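Local atomic coordinates of lipoprotein (Streptococcus pneumoniae, PDB entry 3CX3), a protein that binds zinc and, as a lipoprotein related to the solute-binding components of ABC transporters, probably hands the metal on for uptake into the cell. Residues D137-V142 with E148-N153; P262-D265 with E270-E273; G29-V34 with S144-T149; Y21-E26 with Q133-K138. One frame throughout, in Å; residues are numbered along the deposited sequence. Where two conformers were deposited one is given.

Contact 1 of 4, residues D137-V142 with E148-N153; sequences DKLSEV and ETYQKN
L139 sets its CB over one face of the Y150 ring, 4.1 Å from the centroid and 8° off the normal, a CH-pi contact. Farther out on the leucine, L139 CD2 reaches Y150 CE2 at 4.1 Å, and the two side chains cross at about a right angle. S140 comes in at the edge of the same ring, near its plane, with S140 CB 3.7 Å from Y150 CD1. Beside this apolar pair the amide of Q151, on a chain bent about its CB-CG bond (chi2 -59°), turns back between D137 and S140; which way round its O and N lie is uncertain. S140 OG is hydrogen-bonded to A136 O one turn back. Farther out, Y150 OH is hydrogen-bonded to D143 in the turn and to N32, which fixes the outer end of the ring, while V24 and S28 of helix 18-28 back L139. The axes of the two short segments lie 9.0 Å apart, at 174°, almost exactly antiparallel. Helix 125-142 and helix 147-173 thus form an alpha-hairpin with a short turn, at the start of the long helix that joins the two lobes in metal-binding proteins of this ABC-transporter family.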
loop_
_atom_site.group_PDB
_atom_site.type_symbol
_atom_site.label_atom_id
_atom_site.label_comp_id
_atom_site.label_asym_id
_atom_site.label_seq_id
_atom_site.Cartn_x
_atom_site.Cartn_y
_atom_site.Cartn_z
ATOM N N ASP A 137 -1.555 -0.489 -18.893
ATOM C CA ASP A 137 -1.457 0.542 -19.938
ATOM C C ASP A 137 -0.018 0.963 -20.233
ATOM O O ASP A 137 0.466 0.848 -21.378
ATOM C CB ASP A 137 -2.288 1.773 -19.567
ATOM C CG ASP A 137 -3.791 1.508 -19.625
ATOM O OD1 ASP A 137 -4.577 2.465 -19.467
ATOM O OD2 ASP A 137 -4.192 0.345 -19.839
ATOM N N LYS A 138 0.668 1.435 -19.198
ATOM C CA LYS A 138 2.040 1.916 -19.349
ATOM C C LYS A 138 2.947 0.780 -19.774
ATOM O O LYS A 138 3.773 0.946 -20.668
ATOM C CB LYS A 138 2.554 2.557 -18.050
ATOM C CG LYS A 138 1.836 3.836 -17.646
ATOM C CD LYS A 138 2.306 4.284 -16.259
ATOM C CE LYS A 138 2.330 5.796 -16.081
ATOM N NZ LYS A 138 1.043 6.490 -16.424
ATOM N N LEU A 139 2.781 -0.378 -19.142
ATOM C CA LEU A 139 3.490 -1.585 -19.574
ATOM C C LEU A 139 3.193 -1.918 -21.035
ATOM O O LEU A 139 4.107 -2.275 -21.795
ATOM C CB LEU A 139 3.195 -2.785 -18.676
ATOM C CG LEU A 139 4.322 -3.225 -17.724
ATOM C CD1 LEU A 139 5.013 -2.030 -17.059
ATOM C CD2 LEU A 139 3.856 -4.250 -16.657
ATOM N N SER A 140 1.938 -1.783 -21.450
ATOM C CA SER A 140 1.600 -2.206 -22.812
ATOM C C SER A 140 1.925 -1.161 -23.893
ATOM O O SER A 140 1.946 -1.490 -25.083
ATOM C CB SER A 140 0.189 -2.804 -22.915
ATOM O OG SER A 140 -0.819 -1.868 -22.671
ATOM N N GLU A 141 2.212 0.081 -23.493
ATOM C CA GLU A 141 2.818 1.016 -24.455
ATOM C C GLU A 141 4.338 0.798 -24.568
ATOM O O GLU A 141 4.908 0.904 -25.645
ATOM C CB GLU A 141 2.437 2.477 -24.162
ATOM C CG GLU A 141 3.547 3.559 -24.367
ATOM C CD GLU A 141 4.192 3.586 -25.765
ATOM O OE1 GLU A 141 3.493 3.427 -26.794
ATOM O OE2 GLU A 141 5.424 3.763 -25.828
ATOM N N VAL A 142 4.981 0.473 -23.456
ATOM C CA VAL A 142 6.432 0.238 -23.451
ATOM C C VAL A 142 6.842 -1.068 -24.162
ATOM O O VAL A 142 7.858 -1.113 -24.874
ATOM C CB VAL A 142 6.990 0.329 -22.007
ATOM C CG1 VAL A 142 8.229 -0.562 -21.797
ATOM C CG2 VAL A 142 7.270 1.784 -21.665
ATOM N N GLU A 148 -1.854 -7.849 -24.920
ATOM C CA GLU A 148 -2.919 -8.805 -24.667
ATOM C C GLU A 148 -2.803 -9.395 -23.278
ATOM O O GLU A 148 -3.781 -9.446 -22.542
ATOM C CB GLU A 148 -2.875 -9.918 -25.711
ATOM C CG GLU A 148 -3.632 -9.606 -26.977
ATOM C CD GLU A 148 -3.212 -8.304 -27.638
ATOM O OE1 GLU A 148 -2.030 -8.197 -28.063
ATOM O OE2 GLU A 148 -4.079 -7.396 -27.732
ATOM N N THR A 149 -1.596 -9.821 -22.928
ATOM C CA THR A 149 -1.337 -10.475 -21.654
ATOM C C THR A 149 -1.569 -9.533 -20.476
ATOM O O THR A 149 -2.147 -9.942 -19.462
ATOM C CB THR A 149 0.079 -11.079 -21.620
ATOM O OG1 THR A 149 0.210 -12.023 -22.692
ATOM C CG2 THR A 149 0.356 -11.789 -20.285
ATOM N N TYR A 150 -1.151 -8.271 -20.635
ATOM C CA TYR A 150 -1.253 -7.266 -19.586
ATOM C C TYR A 150 -2.692 -6.878 -19.336
ATOM O O TYR A 150 -3.149 -6.903 -18.189
ATOM C CB TYR A 150 -0.428 -6.005 -19.910
ATOM C CG TYR A 150 1.056 -6.233 -20.130
ATOM C CD1 TYR A 150 1.702 -5.694 -21.240
ATOM C CD2 TYR A 150 1.807 -6.995 -19.240
ATOM C CE1 TYR A 150 3.045 -5.908 -21.458
ATOM C CE2 TYR A 150 3.163 -7.225 -19.456
ATOM C CZ TYR A 150 3.769 -6.675 -20.561
ATOM O OH TYR A 150 5.107 -6.887 -20.765
ATOM N N GLN A 151 -3.407 -6.521 -20.399
ATOM C CA GLN A 151 -4.789 -6.063 -20.266
ATOM C C GLN A 151 -5.751 -7.120 -19.689
ATOM O O GLN A 151 -6.761 -6.763 -19.066
ATOM C CB GLN A 151 -5.318 -5.515 -21.593
ATOM C CG GLN A 151 -4.512 -4.350 -22.165
ATOM C CD GLN A 151 -4.443 -3.136 -21.245
ATOM O OE1 GLN A 151 -5.458 -2.658 -20.755
ATOM N NE2 GLN A 151 -3.237 -2.624 -21.026
ATOM N N LYS A 152 -5.445 -8.402 -19.881
ATOM C CA LYS A 152 -6.300 -9.460 -19.330
ATOM C C LYS A 152 -5.906 -9.861 -17.889
ATOM O O LYS A 152 -6.772 -10.149 -17.052
ATOM C CB LYS A 152 -6.405 -10.666 -20.284
ATOM C CG LYS A 152 -7.532 -11.662 -19.917
ATOM C CD LYS A 152 -8.395 -12.100 -21.134
ATOM C CE LYS A 152 -9.755 -11.371 -21.219
ATOM N NZ LYS A 152 -9.640 -9.880 -21.139
ATOM N N ASN A 153 -4.610 -9.853 -17.596
ATOM C CA ASN A 153 -4.151 -10.032 -16.225
ATOM C C ASN A 153 -4.708 -8.967 -15.286
ATOM O O ASN A 153 -5.280 -9.290 -14.237
ATOM C CB ASN A 153 -2.630 -10.053 -16.167
ATOM C CG ASN A 153 -2.056 -11.325 -16.724
ATOM O OD1 ASN A 153 -2.790 -12.207 -17.143
ATOM N ND2 ASN A 153 -0.739 -11.429 -16.734
#

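Contact 2 of 4, residues P262-D265 with E270-E273; sequences PQND and ENLE
N264 and N271 meet amide to amide, approaching from opposite directions. The one hydrogen bond between 262-265 and 270-273 runs from N264 ND2 to N271 OD1 at 3.2 Å, fairly straight, with an N-H...O angle of 162°. It lands on a lone pair in the carbonyl plane of N271, and the acceptor also lies near the plane of the N264 amide, so the two flat groups are nearly coplanar, 23° apart. N264 CG stands between its own backbone N and carbonyl carbon (chi1 63°), which points the amide at the helix. N264 OD1 is modelled implausibly close to Q263 O, so the pose of this amide, and the finer geometry of its bond, is doubtful. The loop follows strand 252-254, the last strand of the second lobe's four-stranded parallel sheet. It carries the zinc ligand E259 and leads into the C-terminal helix 268-281; the side chain of P262 is about 14 Å from the zinc ion. Van der Waals contact is limited to the proline ring, whose CG touches N271 OD1 at 3.7 Å, so this oxygen has two neighbours from the loop. The other end of the N271 amide, ND2, makes weak hydrogen bonds to T267 O and to Y18 OH. One residue before it, E270 OE2 accepts a hydrogen bond from T267 N.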
loop_
_atom_site.group_PDB
_atom_site.type_symbol
_atom_site.label_atom_id
_atom_site.label_comp_id
_atom_site.label_asym_id
_atom_site.label_seq_id
_atom_site.Cartn_x
_atom_site.Cartn_y
_atom_site.Cartn_z
ATOM N N PRO A 262 4.487 -9.999 3.363
ATOM C CA PRO A 262 4.325 -11.035 4.395
ATOM C C PRO A 262 4.969 -12.364 3.996
ATOM O O PRO A 262 4.748 -13.394 4.646
ATOM C CB PRO A 262 2.797 -11.207 4.466
ATOM C CG PRO A 262 2.205 -10.079 3.604
ATOM C CD PRO A 262 3.244 -9.798 2.597
ATOM N N GLN A 263 5.840 -12.297 2.995
ATOM C CA GLN A 263 5.779 -13.231 1.874
ATOM C C GLN A 263 4.608 -14.218 1.814
ATOM O O GLN A 263 3.608 -13.906 1.148
ATOM C CB GLN A 263 7.120 -13.798 1.419
ATOM C CG GLN A 263 7.621 -13.059 0.156
ATOM C CD GLN A 263 6.491 -12.362 -0.676
ATOM O OE1 GLN A 263 5.448 -12.950 -0.972
ATOM N NE2 GLN A 263 6.727 -11.113 -1.059
ATOM N N ASN A 264 4.703 -15.359 2.501
ATOM C CA ASN A 264 3.754 -16.455 2.287
ATOM C C ASN A 264 3.648 -16.767 0.781
ATOM O O ASN A 264 4.548 -16.418 0.014
ATOM C CB ASN A 264 2.378 -16.165 2.939
ATOM C CG ASN A 264 1.660 -14.935 2.343
ATOM O OD1 ASN A 264 1.536 -14.788 1.122
ATOM N ND2 ASN A 264 1.176 -14.057 3.218
ATOM N N ASP A 265 2.573 -17.420 0.357
ATOM C CA ASP A 265 2.324 -17.624 -1.068
ATOM C C ASP A 265 1.359 -16.567 -1.597
ATOM O O ASP A 265 1.556 -16.026 -2.691
ATOM C CB ASP A 265 1.758 -19.023 -1.332
ATOM C CG ASP A 265 2.756 -20.134 -1.019
ATOM O OD1 ASP A 265 2.904 -20.489 0.178
ATOM O OD2 ASP A 265 3.382 -20.657 -1.977
ATOM N N GLU A 270 -5.556 -11.564 -2.139
ATOM C CA GLU A 270 -5.652 -12.544 -1.068
ATOM C C GLU A 270 -5.144 -12.000 0.276
ATOM O O GLU A 270 -5.758 -12.276 1.311
ATOM C CB GLU A 270 -4.937 -13.836 -1.467
ATOM C CG GLU A 270 -5.702 -14.607 -2.535
ATOM C CD GLU A 270 -5.035 -15.886 -2.991
ATOM O OE1 GLU A 270 -5.693 -16.619 -3.758
ATOM O OE2 GLU A 270 -3.875 -16.168 -2.604
ATOM N N ASN A 271 -4.048 -11.226 0.259
ATOM C CA ASN A 271 -3.536 -10.543 1.466
ATOM C C ASN A 271 -4.375 -9.333 1.909
ATOM O O ASN A 271 -4.565 -9.096 3.122
ATOM C CB ASN A 271 -2.086 -10.075 1.278
ATOM C CG ASN A 271 -1.070 -11.193 1.404
ATOM O OD1 ASN A 271 -0.896 -11.795 2.469
ATOM N ND2 ASN A 271 -0.353 -11.439 0.320
ATOM N N LEU A 272 -4.836 -8.547 0.929
ATOM C CA LEU A 272 -5.777 -7.465 1.203
ATOM C C LEU A 272 -7.003 -8.045 1.900
ATOM O O LEU A 272 -7.359 -7.619 3.005
ATOM C CB LEU A 272 -6.153 -6.717 -0.086
ATOM C CG LEU A 272 -7.060 -5.477 -0.059
ATOM C CD1 LEU A 272 -6.660 -4.420 0.967
ATOM C CD2 LEU A 272 -7.089 -4.864 -1.425
ATOM N N GLU A 273 -7.607 -9.053 1.270
ATOM C CA GLU A 273 -8.764 -9.722 1.823
ATOM C C GLU A 273 -8.511 -10.260 3.221
ATOM O O GLU A 273 -9.390 -10.148 4.093
ATOM C CB GLU A 273 -9.238 -10.855 0.907
ATOM C CG GLU A 273 -10.214 -11.823 1.566
ATOM C CD GLU A 273 -11.199 -12.461 0.589
ATOM O OE1 GLU A 273 -12.299 -12.874 1.034
ATOM O OE2 GLU A 273 -10.886 -12.548 -0.614
#

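Contact 3 of 4, residues G29-V34 with S144-T149; sequences GDLNDV and SEHKET
L31 has the largest share of the buried surface, and both of its methyl groups fall on one atom of H146: L31 CD1 is 3.3 Å from H146 CD2, a tight approach, and L31 CD2 is 3.5 Å from the same H146 CD2. The leucine meets the imidazole at a slant, neither squarely over its face nor at its edge, and L31 CD2 also comes within 3.9 Å of H146 NE2. H146 CG lies anti to the carbonyl carbon (chi1 -63°), which swings the ring out from the N-cap position of helix 147-173 toward the leucine. T149, one turn into that helix, meets the same methyl from another direction: L31 CD1 sits 3.8 Å from T149 CG2, with chi1 of T149 placing this methyl anti to the backbone N. A bound sodium ion is about 3 Å from the T149 side chain. The leucine belongs to the turn between helix 18-28 and edge strand 33-36; next to it, the amide of N32 is hydrogen-bonded to S28 and M11. Across the contact itself the closest touches are carbon to carbon, so this surface patch rests on shape and apolar burial of the leucine end, with little to fix direction.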
loop_
_atom_site.group_PDB
_atom_site.type_symbol
_atom_site.label_atom_id
_atom_site.label_comp_id
_atom_site.label_asym_id
_atom_site.label_seq_id
_atom_site.Cartn_x
_atom_site.Cartn_y
_atom_site.Cartn_z
ATOM N N GLY A 29 2.149 -11.898 -15.339
ATOM C CA GLY A 29 1.976 -13.346 -15.292
ATOM C C GLY A 29 3.310 -14.065 -15.171
ATOM O O GLY A 29 3.844 -14.214 -14.064
ATOM N N ASP A 30 3.845 -14.489 -16.318
ATOM C CA ASP A 30 5.104 -15.235 -16.393
ATOM C C ASP A 30 6.121 -14.590 -17.342
ATOM O O ASP A 30 7.171 -15.167 -17.628
ATOM C CB ASP A 30 4.829 -16.686 -16.822
ATOM C CG ASP A 30 4.032 -16.789 -18.131
ATOM O OD1 ASP A 30 3.704 -15.748 -18.750
ATOM O OD2 ASP A 30 3.728 -17.932 -18.537
ATOM N N LEU A 31 5.805 -13.385 -17.806
ATOM C CA LEU A 31 6.540 -12.738 -18.893
ATOM C C LEU A 31 7.894 -12.107 -18.587
ATOM O O LEU A 31 8.854 -12.324 -19.328
ATOM C CB LEU A 31 5.665 -11.685 -19.550
ATOM C CG LEU A 31 4.650 -12.205 -20.546
ATOM C CD1 LEU A 31 3.948 -11.004 -21.120
ATOM C CD2 LEU A 31 5.332 -13.025 -21.634
ATOM N N ASN A 32 7.968 -11.309 -17.528
ATOM C CA ASN A 32 9.141 -10.478 -17.318
ATOM C C ASN A 32 9.951 -10.843 -16.075
ATOM O O ASN A 32 9.495 -11.608 -15.234
ATOM C CB ASN A 32 8.724 -9.002 -17.297
ATOM C CG ASN A 32 7.898 -8.597 -18.520
ATOM O OD1 ASN A 32 8.440 -8.353 -19.596
ATOM N ND2 ASN A 32 6.583 -8.510 -18.349
ATOM N N ASP A 33 11.161 -10.303 -15.976
ATOM C CA ASP A 33 11.977 -10.459 -14.772
ATOM C C ASP A 33 11.668 -9.342 -13.769
ATOM O O ASP A 33 12.326 -8.287 -13.757
ATOM C CB ASP A 33 13.478 -10.505 -15.107
ATOM C CG ASP A 33 14.369 -10.494 -13.859
ATOM O OD1 ASP A 33 13.964 -11.009 -12.790
ATOM O OD2 ASP A 33 15.489 -9.950 -13.957
ATOM N N VAL A 34 10.662 -9.602 -12.929
ATOM C CA VAL A 34 10.176 -8.624 -11.959
ATOM C C VAL A 34 10.816 -8.870 -10.610
ATOM O O VAL A 34 10.556 -9.878 -9.962
ATOM C CB VAL A 34 8.629 -8.629 -11.819
ATOM C CG1 VAL A 34 8.185 -7.579 -10.813
ATOM C CG2 VAL A 34 7.956 -8.379 -13.159
ATOM N N SER A 144 4.918 -3.183 -26.464
ATOM C CA SER A 144 3.708 -3.252 -27.273
ATOM C C SER A 144 3.203 -4.662 -27.578
ATOM O O SER A 144 1.990 -4.900 -27.615
ATOM C CB SER A 144 3.906 -2.487 -28.574
ATOM O OG SER A 144 2.661 -2.003 -29.041
ATOM N N GLU A 145 4.120 -5.594 -27.812
ATOM C CA GLU A 145 3.707 -6.927 -28.223
ATOM C C GLU A 145 2.714 -7.521 -27.245
ATOM O O GLU A 145 1.644 -7.966 -27.641
ATOM C CB GLU A 145 4.910 -7.852 -28.424
ATOM C CG GLU A 145 5.610 -7.649 -29.758
ATOM C CD GLU A 145 4.737 -8.045 -30.958
ATOM O OE1 GLU A 145 4.627 -9.261 -31.233
ATOM O OE2 GLU A 145 4.177 -7.140 -31.627
ATOM N N HIS A 146 3.046 -7.454 -25.962
ATOM C CA HIS A 146 2.359 -8.232 -24.943
ATOM C C HIS A 146 1.122 -7.565 -24.344
ATOM O O HIS A 146 0.648 -7.969 -23.277
ATOM C CB HIS A 146 3.367 -8.673 -23.883
ATOM C CG HIS A 146 4.429 -9.581 -24.423
ATOM N ND1 HIS A 146 5.508 -9.116 -25.143
ATOM C CD2 HIS A 146 4.561 -10.930 -24.378
ATOM C CE1 HIS A 146 6.262 -10.140 -25.512
ATOM N NE2 HIS A 146 5.713 -11.250 -25.054
ATOM N N LYS A 147 0.577 -6.587 -25.076
ATOM C CA LYS A 147 -0.604 -5.810 -24.666
ATOM C C LYS A 147 -1.760 -6.703 -24.260
ATOM O O LYS A 147 -2.539 -6.362 -23.373
ATOM C CB LYS A 147 -1.052 -4.871 -25.791
ATOM C CG LYS A 147 -2.453 -4.275 -25.597
ATOM C CD LYS A 147 -2.761 -3.180 -26.613
ATOM C CE LYS A 147 -4.110 -2.502 -26.342
ATOM N NZ LYS A 147 -5.197 -2.961 -27.268
ATOM N N GLU A 148 -1.854 -7.849 -24.920
ATOM C CA GLU A 148 -2.919 -8.805 -24.667
ATOM C C GLU A 148 -2.803 -9.395 -23.278
ATOM O O GLU A 148 -3.781 -9.446 -22.542
ATOM C CB GLU A 148 -2.875 -9.918 -25.711
ATOM C CG GLU A 148 -3.632 -9.606 -26.977
ATOM C CD GLU A 148 -3.212 -8.304 -27.638
ATOM O OE1 GLU A 148 -2.030 -8.197 -28.063
ATOM O OE2 GLU A 148 -4.079 -7.396 -27.732
ATOM N N THR A 149 -1.596 -9.821 -22.928
ATOM C CA THR A 149 -1.337 -10.475 -21.654
ATOM C C THR A 149 -1.569 -9.533 -20.476
ATOM O O THR A 149 -2.147 -9.942 -19.462
ATOM C CB THR A 149 0.079 -11.079 -21.620
ATOM O OG1 THR A 149 0.210 -12.023 -22.692
ATOM C CG2 THR A 149 0.356 -11.789 -20.285
#

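Contact 4 of 4, residues Y21-E26 with Q133-K138; sequences YAMVKE and QIIADK
Flat groups take no part where M23 and V24 meet I135: no ring or amide stands between them, and F157 of helix 147-173, an aromatic neighbour, touches M23 from outside the two segments. The contact is instead made by one methyl. I135 CD1 lies 3.9 Å from CB of the selenomethionine M23 and 4.3 Å from V24 CG2, so it fits between two consecutive side chains of helix 18-28. An extended end (chi2 177°) carries this methyl straight out from helix 125-142, while the other branch, I135 CG2, anti to the backbone N, faces the V24 backbone, 4.4 Å from V24 CA. Helix 18-28 is the connection of a right-handed beta-alpha-beta crossover, between strands 12-15 and 33-36 of the first lobe's parallel sheet, and helix 125-142 packs alongside it and itself touches strand 86-89. V24 touches T15 of the sheet as well as L139. Beyond CG, the M23 chain is extended and runs along helix 125-142 to A128, E131 and A132 rather than back to I135. The backbones come nearest at V24 and I135, with V24 CA 6.9 Å from I135 CA.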
loop_
_atom_site.group_PDB
_atom_site.type_symbol
_atom_site.label_atom_id
_atom_site.label_comp_id
_atom_site.label_asym_id
_atom_site.label_seq_id
_atom_site.Cartn_x
_atom_site.Cartn_y
_atom_site.Cartn_z
ATOM N N TYR A 21 5.367 -4.521 -6.389
ATOM C CA TYR A 21 5.915 -5.830 -6.707
ATOM C C TYR A 21 4.819 -6.747 -7.211
ATOM O O TYR A 21 4.895 -7.261 -8.332
ATOM C CB TYR A 21 6.561 -6.441 -5.462
ATOM C CG TYR A 21 7.246 -7.765 -5.702
ATOM C CD1 TYR A 21 8.293 -7.874 -6.620
ATOM C CD2 TYR A 21 6.852 -8.914 -5.001
ATOM C CE1 TYR A 21 8.924 -9.085 -6.847
ATOM C CE2 TYR A 21 7.479 -10.133 -5.218
ATOM C CZ TYR A 21 8.519 -10.210 -6.142
ATOM O OH TYR A 21 9.155 -11.412 -6.357
ATOM N N ALA A 22 3.794 -6.890 -6.372
ATOM C CA ALA A 22 2.735 -7.859 -6.521
ATOM C C ALA A 22 1.818 -7.546 -7.672
ATOM O O ALA A 22 1.250 -8.442 -8.277
ATOM C CB ALA A 22 1.939 -7.923 -5.253
HETATM N N MSE A 23 1.655 -6.269 -7.955
HETATM C CA MSE A 23 0.716 -5.826 -8.952
HETATM C C MSE A 23 1.341 -5.822 -10.347
HETATM O O MSE A 23 0.636 -5.976 -11.339
HETATM C CB MSE A 23 0.230 -4.435 -8.585
HETATM C CG MSE A 23 -1.242 -4.294 -8.613
HETATM SE SE MSE A 23 -1.885 -2.764 -7.586
HETATM C CE MSE A 23 -3.650 -2.797 -8.284
ATOM N N VAL A 24 2.656 -5.632 -10.433
ATOM C CA VAL A 24 3.336 -5.743 -11.726
ATOM C C VAL A 24 3.443 -7.218 -12.098
ATOM O O VAL A 24 3.182 -7.603 -13.243
ATOM C CB VAL A 24 4.733 -5.099 -11.736
ATOM C CG1 VAL A 24 5.250 -5.031 -13.152
ATOM C CG2 VAL A 24 4.686 -3.715 -11.164
ATOM N N LYS A 25 3.803 -8.031 -11.107
ATOM C CA LYS A 25 3.872 -9.480 -11.234
ATOM C C LYS A 25 2.538 -10.122 -11.618
ATOM O O LYS A 25 2.495 -11.080 -12.389
ATOM C CB LYS A 25 4.407 -10.099 -9.938
ATOM C CG LYS A 25 5.903 -10.371 -9.948
ATOM C CD LYS A 25 6.297 -11.400 -8.895
ATOM C CE LYS A 25 7.558 -12.169 -9.309
ATOM N NZ LYS A 25 7.286 -13.280 -10.277
ATOM N N GLU A 26 1.447 -9.600 -11.077
ATOM C CA GLU A 26 0.120 -10.080 -11.458
ATOM C C GLU A 26 -0.251 -9.647 -12.870
ATOM O O GLU A 26 -0.944 -10.385 -13.573
ATOM C CB GLU A 26 -0.942 -9.654 -10.446
ATOM C CG GLU A 26 -1.522 -10.831 -9.687
ATOM C CD GLU A 26 -1.523 -10.647 -8.181
ATOM O OE1 GLU A 26 -2.617 -10.502 -7.603
ATOM O OE2 GLU A 26 -0.430 -10.670 -7.571
ATOM N N GLN A 133 -4.639 -1.349 -13.759
ATOM C CA GLN A 133 -4.902 -0.828 -15.112
ATOM C C GLN A 133 -3.791 0.079 -15.638
ATOM O O GLN A 133 -3.175 -0.214 -16.671
ATOM C CB GLN A 133 -6.226 -0.045 -15.139
ATOM C CG GLN A 133 -7.397 -0.794 -15.694
ATOM C CD GLN A 133 -7.491 -0.668 -17.201
ATOM O OE1 GLN A 133 -6.706 -1.269 -17.923
ATOM N NE2 GLN A 133 -8.450 0.130 -17.682
ATOM N N ILE A 134 -3.553 1.181 -14.926
ATOM C CA ILE A 134 -2.481 2.117 -15.274
ATOM C C ILE A 134 -1.212 1.336 -15.563
ATOM O O ILE A 134 -0.526 1.598 -16.547
ATOM C CB ILE A 134 -2.190 3.143 -14.158
ATOM C CG1 ILE A 134 -3.473 3.887 -13.761
ATOM C CG2 ILE A 134 -1.108 4.110 -14.630
ATOM C CD1 ILE A 134 -3.380 4.781 -12.511
ATOM N N ILE A 135 -0.920 0.362 -14.712
ATOM C CA ILE A 135 0.284 -0.443 -14.856
ATOM C C ILE A 135 0.279 -1.133 -16.210
ATOM O O ILE A 135 1.231 -0.982 -16.996
ATOM C CB ILE A 135 0.455 -1.449 -13.681
ATOM C CG1 ILE A 135 0.877 -0.695 -12.409
ATOM C CG2 ILE A 135 1.436 -2.560 -14.048
ATOM C CD1 ILE A 135 1.007 -1.545 -11.150
ATOM N N ALA A 136 -0.807 -1.861 -16.489
ATOM C CA ALA A 136 -0.945 -2.565 -17.758
ATOM C C ALA A 136 -0.811 -1.597 -18.923
ATOM O O ALA A 136 -0.019 -1.837 -19.808
ATOM C CB ALA A 136 -2.271 -3.329 -17.814
ATOM N N ASP A 137 -1.555 -0.489 -18.893
ATOM C CA ASP A 137 -1.457 0.542 -19.938
ATOM C C ASP A 137 -0.018 0.963 -20.233
ATOM O O ASP A 137 0.466 0.848 -21.378
ATOM C CB ASP A 137 -2.288 1.773 -19.567
ATOM C CG ASP A 137 -3.791 1.508 -19.625
ATOM O OD1 ASP A 137 -4.577 2.465 -19.467
ATOM O OD2 ASP A 137 -4.192 0.345 -19.839
ATOM N N LYS A 138 0.668 1.435 -19.198
ATOM C CA LYS A 138 2.040 1.916 -19.349
ATOM C C LYS A 138 2.947 0.780 -19.774
ATOM O O LYS A 138 3.773 0.946 -20.668
ATOM C CB LYS A 138 2.554 2.557 -18.050
ATOM C CG LYS A 138 1.836 3.836 -17.646
ATOM C CD LYS A 138 2.306 4.284 -16.259
ATOM C CE LYS A 138 2.330 5.796 -16.081
ATOM N NZ LYS A 138 1.043 6.490 -16.424
#

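Overall arrangement
Contacts 1, 3 and 4 gather in the first lobe, with centres 7 to 10 Å apart, whereas contact 2 lies apart, its centre about 17 Å or more from the others, though its nearest atoms come to about 4 Å of contact 4. Contacts 1 and 4 are buried and share helix 125-142, which presents L139 and S140 to helix 147-173 and I135 to helix 18-28. Contact 3 is on the surface and uses helix 147-173 as contact 1 does, the two sharing E148 and T149. The chemistry follows the place: an aromatic face with polar flanks in contact 1, pure aliphatic packing in contact 4, methyls against imidazole in contact 3, and an amide pair in partly buried contact 2.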